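PDB 2HLY: hypothetical protein Atu2299 from Agrobacterium tumefaciens, which is of unknown function but belongs to the DUF2026 family, grouped in peptidase clan CA, which suggests a distant kinship with papain-like cysteine peptidases. Local coordinates for residues 21-26 against 166-171; 170-175 against 196-201. One frame throughout, in Å; residues are numbered along the deposited sequence.

Contact 1: 21-26 against 166-171; sequences NSLLIS and ASVAAN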
# COMPACT_ATOMS: atom_id res chain seq x y z
N ASN A 21 -3.29 2.75 7.66
CA ASN A 21 -3.92 1.65 8.39
C ASN A 21 -4.85 2.18 9.48
O ASN A 21 -5.95 1.65 9.70
CB ASN A 21 -2.86 0.78 9.04
CG ASN A 21 -3.44 -0.51 9.58
OD1 ASN A 21 -4.12 -1.24 8.85
ND2 ASN A 21 -3.19 -0.77 10.85
N SER A 22 -4.41 3.23 10.15
CA SER A 22 -5.18 3.81 11.25
C SER A 22 -6.51 4.39 10.76
O SER A 22 -7.53 4.29 11.45
CB SER A 22 -4.36 4.89 11.95
OG SER A 22 -3.15 4.33 12.48
N LEU A 23 -6.49 4.99 9.57
CA LEU A 23 -7.68 5.58 8.98
C LEU A 23 -8.64 4.52 8.41
O LEU A 23 -9.87 4.72 8.36
CB LEU A 23 -7.28 6.57 7.88
CG LEU A 23 -6.65 7.86 8.39
CD1 LEU A 23 -5.97 8.64 7.27
CD2 LEU A 23 -7.74 8.73 9.06
N LEU A 24 -8.09 3.39 8.00
CA LEU A 24 -8.86 2.34 7.37
C LEU A 24 -9.47 1.35 8.29
O LEU A 24 -10.37 0.68 7.94
CB LEU A 24 -7.97 1.53 6.52
CG LEU A 24 -7.75 2.11 5.18
CD1 LEU A 24 -9.07 2.50 4.56
CD2 LEU A 24 -6.87 3.23 5.26
N ILE A 25 -8.85 1.18 9.43
CA ILE A 25 -9.14 0.00 10.26
C ILE A 25 -10.64 -0.15 10.60
O ILE A 25 -11.17 -1.27 10.57
CB ILE A 25 -8.19 -0.10 11.51
CG1 ILE A 25 -8.30 -1.47 12.19
CG2 ILE A 25 -8.44 1.03 12.48
CD1 ILE A 25 -8.00 -2.65 11.26
N SER A 26 -11.32 0.97 10.84
CA SER A 26 -12.75 0.97 11.19
C SER A 26 -13.65 0.53 10.03
O SER A 26 -14.82 0.17 10.24
CB SER A 26 -13.18 2.36 11.66
OG SER A 26 -13.10 3.29 10.59
N ALA A 166 -8.10 11.12 2.60
CA ALA A 166 -6.78 11.35 1.98
C ALA A 166 -6.14 12.64 2.50
O ALA A 166 -4.92 12.71 2.75
CB ALA A 166 -6.91 11.41 0.48
N SER A 167 -6.98 13.67 2.62
CA SER A 167 -6.51 14.94 3.18
C SER A 167 -5.98 14.71 4.60
O SER A 167 -4.89 15.17 4.94
CB SER A 167 -7.64 15.97 3.17
OG SER A 167 -7.24 17.18 3.80
N VAL A 168 -6.73 13.96 5.40
CA VAL A 168 -6.29 13.68 6.77
C VAL A 168 -4.94 12.96 6.77
O VAL A 168 -4.03 13.32 7.52
CB VAL A 168 -7.36 12.89 7.57
CG1 VAL A 168 -6.81 12.46 8.95
CG2 VAL A 168 -8.64 13.73 7.72
N ALA A 169 -4.82 11.96 5.89
CA ALA A 169 -3.59 11.18 5.75
C ALA A 169 -2.40 12.07 5.44
O ALA A 169 -1.36 11.98 6.10
CB ALA A 169 -3.74 10.12 4.67
N ALA A 170 -2.54 12.95 4.45
CA ALA A 170 -1.43 13.82 4.05
C ALA A 170 -1.07 14.81 5.15
O ALA A 170 0.08 15.23 5.27
CB ALA A 170 -1.76 14.55 2.76
N ASN A 171 -2.05 15.18 5.95
CA ASN A 171 -1.81 16.15 7.01
C ASN A 171 -1.30 15.54 8.32
O ASN A 171 -0.64 16.23 9.11
CB ASN A 171 -3.03 17.02 7.17
CG ASN A 171 -3.08 18.10 6.11
OD1 ASN A 171 -2.25 19.00 6.09
ND2 ASN A 171 -4.03 17.99 5.19
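With chi1 at -72° and chi2 at 166°, L23 turns CG away from its own carbonyl carbon and extends CD1 away from its CA, so that the two methyls of the fork can meet V168 and A169 separately. This is apolar helix-helix packing: the C-terminal part of helix 10-24 inserts one leucine against two consecutive residues of helix 160-172. CA of L23 and CA of A169, the nearest CA pair of the two segments, are 7.6 Å apart. The other branch of the fork, CD2 of L23, meets CG1 of V168 at 3.8 Å, with the two side chains running obliquely to one another. V168 also rests on L184 and V186 of strand 183-187, while L23 touches M165 and W172 of its partner helix, so the leucine, itself buried, packs among V168, A169, M165 and W172. On the alanine side, CD1 of L23 presses on CB of A169 at 3.7 Å. The small side chain lets this methyl come close to the helix backbone as well, and CD1 of L23 lies 3.8 Å from A169 N.

Contact 2: 170-175 against 196-201; sequences ANWFRK and VPLTGE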
# COMPACT_ATOMS: atom_id res chain seq x y z
N ALA A 170 -2.54 12.95 4.45
CA ALA A 170 -1.43 13.82 4.05
C ALA A 170 -1.07 14.81 5.15
O ALA A 170 0.08 15.23 5.27
CB ALA A 170 -1.76 14.55 2.76
N ASN A 171 -2.05 15.18 5.95
CA ASN A 171 -1.81 16.15 7.01
C ASN A 171 -1.30 15.54 8.32
O ASN A 171 -0.64 16.23 9.11
CB ASN A 171 -3.03 17.02 7.17
CG ASN A 171 -3.08 18.10 6.11
OD1 ASN A 171 -2.25 19.00 6.09
ND2 ASN A 171 -4.03 17.99 5.19
N TRP A 172 -1.57 14.25 8.52
CA TRP A 172 -1.09 13.49 9.68
C TRP A 172 0.39 13.12 9.50
O TRP A 172 1.20 13.26 10.43
CB TRP A 172 -1.90 12.20 9.83
CG TRP A 172 -1.97 11.64 11.24
CD1 TRP A 172 -1.16 11.95 12.31
CD2 TRP A 172 -2.89 10.65 11.69
NE1 TRP A 172 -1.56 11.22 13.43
CE2 TRP A 172 -2.61 10.41 13.06
CE3 TRP A 172 -3.94 9.95 11.07
CZ2 TRP A 172 -3.35 9.50 13.82
CZ3 TRP A 172 -4.67 9.04 11.82
CH2 TRP A 172 -4.36 8.81 13.19
N PHE A 173 0.73 12.60 8.32
CA PHE A 173 2.10 12.19 8.03
C PHE A 173 3.09 13.34 8.16
O PHE A 173 2.84 14.42 7.63
CB PHE A 173 2.19 11.58 6.62
CG PHE A 173 3.61 11.30 6.20
CD1 PHE A 173 4.29 10.18 6.70
CD2 PHE A 173 4.30 12.19 5.37
CE1 PHE A 173 5.60 9.93 6.34
CE2 PHE A 173 5.62 11.96 5.01
CZ PHE A 173 6.28 10.82 5.49
N ARG A 174 4.21 13.08 8.84
CA ARG A 174 5.37 13.98 8.90
C ARG A 174 6.60 13.11 8.71
O ARG A 174 6.63 11.97 9.21
CB ARG A 174 5.47 14.69 10.25
CG ARG A 174 4.31 15.62 10.55
CD ARG A 174 4.33 16.15 11.97
NE ARG A 174 3.05 16.84 12.19
CZ ARG A 174 2.87 18.15 12.12
NH1 ARG A 174 1.66 18.66 12.32
NH2 ARG A 174 3.90 18.97 11.90
N LYS A 175 7.61 13.63 8.03
CA LYS A 175 8.86 12.87 7.90
C LYS A 175 9.56 12.78 9.25
O LYS A 175 9.53 13.73 10.05
CB LYS A 175 9.80 13.48 6.86
CG LYS A 175 9.25 13.44 5.46
CD LYS A 175 10.18 14.12 4.48
CE LYS A 175 9.53 14.32 3.13
NZ LYS A 175 10.47 14.95 2.18
N VAL A 196 -9.40 9.35 15.98
CA VAL A 196 -8.75 8.23 15.30
C VAL A 196 -7.32 8.10 15.85
O VAL A 196 -6.51 8.99 15.66
CB VAL A 196 -8.75 8.42 13.76
CG1 VAL A 196 -8.16 7.20 13.07
CG2 VAL A 196 -10.17 8.66 13.23
N PRO A 197 -7.03 7.00 16.58
CA PRO A 197 -5.68 6.81 17.09
C PRO A 197 -4.76 6.12 16.09
O PRO A 197 -5.23 5.36 15.25
CB PRO A 197 -5.90 5.86 18.27
CG PRO A 197 -7.05 5.04 17.86
CD PRO A 197 -7.92 5.89 16.97
N LEU A 198 -3.46 6.37 16.20
CA LEU A 198 -2.52 5.56 15.44
C LEU A 198 -2.56 4.13 15.93
O LEU A 198 -2.60 3.89 17.15
CB LEU A 198 -1.10 6.12 15.59
CG LEU A 198 -0.73 7.39 14.82
CD1 LEU A 198 0.61 7.94 15.32
CD2 LEU A 198 -0.72 7.16 13.31
N THR A 199 -2.59 3.17 15.01
CA THR A 199 -2.53 1.75 15.39
C THR A 199 -1.14 1.43 15.97
O THR A 199 -0.19 2.20 15.79
CB THR A 199 -2.90 0.81 14.22
OG1 THR A 199 -2.05 1.07 13.11
CG2 THR A 199 -4.37 1.04 13.79
N GLY A 200 -1.01 0.29 16.65
CA GLY A 200 0.13 0.07 17.54
C GLY A 200 1.09 -1.09 17.31
O GLY A 200 1.75 -1.52 18.25
N GLU A 201 1.19 -1.59 16.08
CA GLU A 201 2.12 -2.69 15.79
C GLU A 201 3.57 -2.18 15.75
O GLU A 201 3.82 -1.05 15.32
CB GLU A 201 1.77 -3.38 14.45
CG GLU A 201 2.49 -4.73 14.19
CD GLU A 201 2.08 -5.37 12.84
OE1 GLU A 201 1.30 -4.74 12.09
OE2 GLU A 201 2.54 -6.49 12.54
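The indole of W172 and the side chain of L198 point opposite ways as they pass, meeting over one face of the ring, in this contact between a helix C-terminus and the chain leaving a beta hairpin. W172 is the last helical residue before F173 breaks the helical conformation; its CG stands anti to the backbone N (chi1 -154°), which directs the ring toward 196-201. Over the shared face, CD2 of L198 stands 4.0 Å from the centroid of the six-membered ring, tilted 28° from the normal and displaced toward the rim, a CH-pi contact, while CG of L198 sits 3.5 Å from CZ2 of W172. CB of L198 leaves the backbone at an angle to the indole, and it is CG and CD2 that reach the ring.

The far end of the indole reaches the hairpin strand. CH2 of W172 comes to 3.3 Å from V196 O, which it meets obliquely, and to 4.0 Å from the carbonyl carbon C of P197, lying near the ring plane at its edge. CG1 of V196 adds an apolar contact, 4.1 Å from CH2 of W172, with the two side chains crossing at a slant. The indole is therefore bordered by both side chain and backbone. Its polar end is satisfied elsewhere, because NE1 donates to A181 O, a bond that should limit swinging of the ring.

Strand 193-197 pairs antiparallel with strand 183-187, and V196 makes backbone hydrogen bonds with L184, on which W172 also rests. V19 of helix 10-24 touches the indole as well, and S22 meets L198, so the tryptophan packs where the end of helix 160-172, helix 10-24 and the two-stranded hairpin come together.

How the contacts relate
From the N terminus, helix 10-24 comes first, and contact 1 brings its C-terminal part back against helix 160-172, closing a long loop of 139 residues that includes helix 31-50. Contact 2 starts on the end of that same helix and closes a much shorter loop of 20 residues, made around the hairpin of strands 183-187 and 193-197. The two loops neither nest nor cross: they follow one another, overlapping at A170 and N171. The ends meet in space too, since the contact centres lie about 7 Å apart, and T199 is probably hydrogen-bonded to both N21 and S22, linking the chain after the hairpin directly to helix 10-24.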